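Side-chain contact in glutathione transferase (Lolium rigidum, PDB 6ZB6), which probably conjugates glutathione to electrophilic xenobiotics such as herbicides, as a phi-class enzyme linked to multiple-herbicide resistance: residues L86-N91 with A96-W101. Numbering follows the deposited sequence.
Sequences LLREGN and AMVDVW
Val98 of helix 92-127 sets both its methyl groups against the carbonyl oxygens of Leu86 and Leu87 and the side-chain stem of Arg88, an example of a branched residue packing on the linker that leads into its own helix. Its CG1, anti to the backbone N (chi1 173°), reaches Leu86 O at 3.8 Å. The other branch, CG2, meets the CG methylene of Arg88 at 4.0 Å, the two side chains crossing at about a right angle. Leu87 O makes a looser approach, lying 4.2 Å from Val98 CB. All of this is van der Waals packing; no direct hydrogen bond spans the two segments. Phe164 and Phe167 also pack on Val98.

The joint lies where the linker after helix 68-78, the last helix of the thioredoxin-like N-terminal domain, passes into helix 92-127, which opens the all-helical C-terminal domain of the glutathione transferase fold. A type I turn from Arg88 to Asn91, closed by Asn91 N to Arg88 O at 3.0 Å, bends the chain into the helix, and Asn91 N-caps that helix through OD1. Leu87, with Asp85, belongs to a sodium site at this linker.

Polar linkage across the joint runs through water. One molecule donates to Leu87 O at 2.9 Å and to Asp99 OD1 at 3.0 Å, bridging a linker carbonyl to a helix carboxylate. Arg88, bent at chi2 (-75°), carries its guanidinium away from Val98; there NH1 forms a salt bridge with Glu94, and Phe164 provides a cation-pi partner.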
ATOM      1  N   LEU A  86       9.256  12.407  -2.286  1.00 23.48           N
ATOM      2  CA  LEU A  86       9.194  10.951  -2.315  1.00 23.57           C
ATOM      3  C   LEU A  86       9.474  10.372  -3.693  1.00 28.01           C
ATOM      4  O   LEU A  86       9.786   9.179  -3.795  1.00 23.71           O
ATOM      5  CB  LEU A  86       7.823  10.473  -1.828  1.00 21.24           C
ATOM      6  CG  LEU A  86       7.571  10.752  -0.344  1.00 23.38           C
ATOM      7  CD1 LEU A  86       6.121  10.524   0.046  1.00 27.25           C
ATOM      8  CD2 LEU A  86       8.500   9.876   0.505  1.00 21.22           C
ATOM      9  N   LEU A  87       9.380  11.180  -4.751  1.00 24.88           N
ATOM     10  CA  LEU A  87       9.595  10.680  -6.104  1.00 22.51           C
ATOM     11  C   LEU A  87      10.990  10.966  -6.644  1.00 21.76           C
ATOM     12  O   LEU A  87      11.445  10.250  -7.544  1.00 24.51           O
ATOM     13  CB  LEU A  87       8.550  11.273  -7.059  1.00 24.98           C
ATOM     14  CG  LEU A  87       7.108  10.825  -6.781  1.00 27.43           C
ATOM     15  CD1 LEU A  87       6.121  11.545  -7.692  1.00 27.44           C
ATOM     16  CD2 LEU A  87       6.950   9.312  -6.917  1.00 22.95           C
ATOM     17  N   ARG A  88      11.664  11.999  -6.142  1.00 23.58           N
ATOM     18  CA  ARG A  88      13.033  12.314  -6.552  1.00 28.04           C
ATOM     19  C   ARG A  88      13.117  12.667  -8.032  1.00 31.40           C
ATOM     20  O   ARG A  88      14.122  12.396  -8.693  1.00 32.01           O
ATOM     21  CB  ARG A  88      13.975  11.153  -6.224  1.00 31.18           C
ATOM     22  CG  ARG A  88      13.983  10.834  -4.755  1.00 31.59           C
ATOM     23  CD  ARG A  88      14.780  11.926  -4.089  1.00 48.58           C
ATOM     24  NE  ARG A  88      14.512  12.089  -2.673  1.00 47.04           N
ATOM     25  CZ  ARG A  88      15.466  12.303  -1.779  1.00 39.89           C
ATOM     26  NH1 ARG A  88      16.732  12.360  -2.171  1.00 33.58           N
ATOM     27  NH2 ARG A  88      15.158  12.452  -0.504  1.00 43.85           N
ATOM     28  N   GLU A  89      12.067  13.281  -8.572  1.00 29.78           N
ATOM     29  CA  GLU A  89      12.007  13.475 -10.015  1.00 36.51           C
ATOM     30  C   GLU A  89      12.994  14.526 -10.516  1.00 41.53           C
ATOM     31  O   GLU A  89      13.287  14.559 -11.718  1.00 42.09           O
ATOM     32  CB  GLU A  89      10.570  13.814 -10.420  1.00 39.67           C
ATOM     33  CG  GLU A  89       9.658  12.617 -10.210  1.00 41.66           C
ATOM     34  CD  GLU A  89       8.249  12.809 -10.741  1.00 40.16           C
ATOM     35  OE1 GLU A  89       7.618  13.839 -10.431  1.00 39.92           O
ATOM     36  OE2 GLU A  89       7.769  11.904 -11.451  1.00 40.46           O
ATOM     37  N   GLY A  90      13.534  15.363  -9.636  1.00 36.39           N
ATOM     38  CA  GLY A  90      14.583  16.271 -10.068  1.00 42.15           C
ATOM     39  C   GLY A  90      15.948  15.639 -10.254  1.00 47.62           C
ATOM     40  O   GLY A  90      16.854  16.294 -10.775  1.00 47.53           O
ATOM     41  N   ASN A  91      16.117  14.383  -9.845  1.00 41.90           N
ATOM     42  CA  ASN A  91      17.394  13.683  -9.922  1.00 35.35           C
ATOM     43  C   ASN A  91      17.186  12.378 -10.680  1.00 36.32           C
ATOM     44  O   ASN A  91      16.548  11.458 -10.165  1.00 35.56           O
ATOM     45  CB  ASN A  91      17.948  13.420  -8.527  1.00 31.34           C
ATOM     46  CG  ASN A  91      19.325  12.800  -8.553  1.00 37.74           C
ATOM     47  OD1 ASN A  91      19.504  11.663  -8.995  1.00 43.22           O
ATOM     48  ND2 ASN A  91      20.311  13.543  -8.074  1.00 46.44           N
ATOM     49  N   ALA A  96      15.224   6.912 -10.869  1.00 21.37           N
ATOM     50  CA  ALA A  96      15.315   5.564 -11.412  1.00 21.75           C
ATOM     51  C   ALA A  96      15.290   4.523 -10.297  1.00 26.86           C
ATOM     52  O   ALA A  96      14.564   3.526 -10.377  1.00 27.11           O
ATOM     53  CB  ALA A  96      16.585   5.428 -12.252  1.00 21.98           C
ATOM     54  N   MET A  97      16.087   4.736  -9.248  1.00 23.44           N
ATOM     55  CA  MET A  97      16.114   3.784  -8.140  1.00 24.55           C
ATOM     56  C   MET A  97      14.765   3.715  -7.430  1.00 24.13           C
ATOM     57  O   MET A  97      14.308   2.626  -7.053  1.00 23.15           O
ATOM     58  CB  MET A  97      17.229   4.155  -7.164  1.00 24.40           C
ATOM     59  CG  MET A  97      18.112   2.973  -6.797  1.00 45.15           C
ATOM     60  SD  MET A  97      18.760   2.109  -8.238  1.00 45.64           S
ATOM     61  CE  MET A  97      20.218   3.082  -8.565  1.00 50.26           C
ATOM     62  N   VAL A  98      14.124   4.862  -7.213  1.00 20.54           N
ATOM     63  CA  VAL A  98      12.756   4.852  -6.694  1.00 18.62           C
ATOM     64  C   VAL A  98      11.842   4.046  -7.614  1.00 22.71           C
ATOM     65  O   VAL A  98      11.028   3.240  -7.148  1.00 22.35           O
ATOM     66  CB  VAL A  98      12.243   6.294  -6.506  1.00 27.00           C
ATOM     67  CG1 VAL A  98      10.742   6.310  -6.135  1.00 18.96           C
ATOM     68  CG2 VAL A  98      13.089   7.023  -5.475  1.00 22.57           C
ATOM     69  N   ASP A  99      11.965   4.247  -8.936  1.00 19.77           N
ATOM     70  CA  ASP A  99      11.128   3.515  -9.886  1.00 20.40           C
ATOM     71  C   ASP A  99      11.378   2.015  -9.821  1.00 17.89           C
ATOM     72  O   ASP A  99      10.442   1.214  -9.914  1.00 20.40           O
ATOM     73  CB  ASP A  99      11.380   4.012 -11.332  1.00 19.30           C
ATOM     74  CG  ASP A  99      10.719   5.336 -11.633  1.00 27.09           C
ATOM     75  OD1 ASP A  99       9.879   5.790 -10.820  1.00 24.71           O
ATOM     76  OD2 ASP A  99      11.029   5.926 -12.706  1.00 28.29           O
ATOM     77  N   VAL A 100      12.647   1.612  -9.740  1.00 19.81           N
ATOM     78  CA  VAL A 100      12.974   0.193  -9.710  1.00 23.59           C
ATOM     79  C   VAL A 100      12.235  -0.486  -8.568  1.00 24.56           C
ATOM     80  O   VAL A 100      11.546  -1.499  -8.755  1.00 21.11           O
ATOM     81  CB  VAL A 100      14.495  -0.007  -9.577  1.00 23.67           C
ATOM     82  CG1 VAL A 100      14.808  -1.447  -9.171  1.00 22.23           C
ATOM     83  CG2 VAL A 100      15.208   0.349 -10.875  1.00 23.70           C
ATOM     84  N   TRP A 101      12.356   0.067  -7.368  1.00 21.78           N
ATOM     85  CA  TRP A 101      11.840  -0.646  -6.210  1.00 25.87           C
ATOM     86  C   TRP A 101      10.338  -0.450  -6.037  1.00 24.02           C
ATOM     87  O   TRP A 101       9.689  -1.252  -5.358  1.00 19.50           O
ATOM     88  CB  TRP A 101      12.649  -0.243  -4.967  1.00 20.93           C
ATOM     89  CG  TRP A 101      14.018  -0.844  -5.063  1.00 23.50           C
ATOM     90  CD1 TRP A 101      15.137  -0.262  -5.584  1.00 21.69           C
ATOM     91  CD2 TRP A 101      14.394  -2.188  -4.705  1.00 26.53           C
ATOM     92  NE1 TRP A 101      16.197  -1.148  -5.539  1.00 22.31           N
ATOM     93  CE2 TRP A 101      15.764  -2.337  -5.015  1.00 27.56           C
ATOM     94  CE3 TRP A 101      13.706  -3.271  -4.138  1.00 24.15           C
ATOM     95  CZ2 TRP A 101      16.467  -3.523  -4.766  1.00 27.18           C
ATOM     96  CZ3 TRP A 101      14.404  -4.454  -3.898  1.00 25.75           C
ATOM     97  CH2 TRP A 101      15.771  -4.569  -4.216  1.00 22.28           C
TER
HETATM   98  O   HOH W   1      10.121   8.422  -9.435  1.00 31.92           O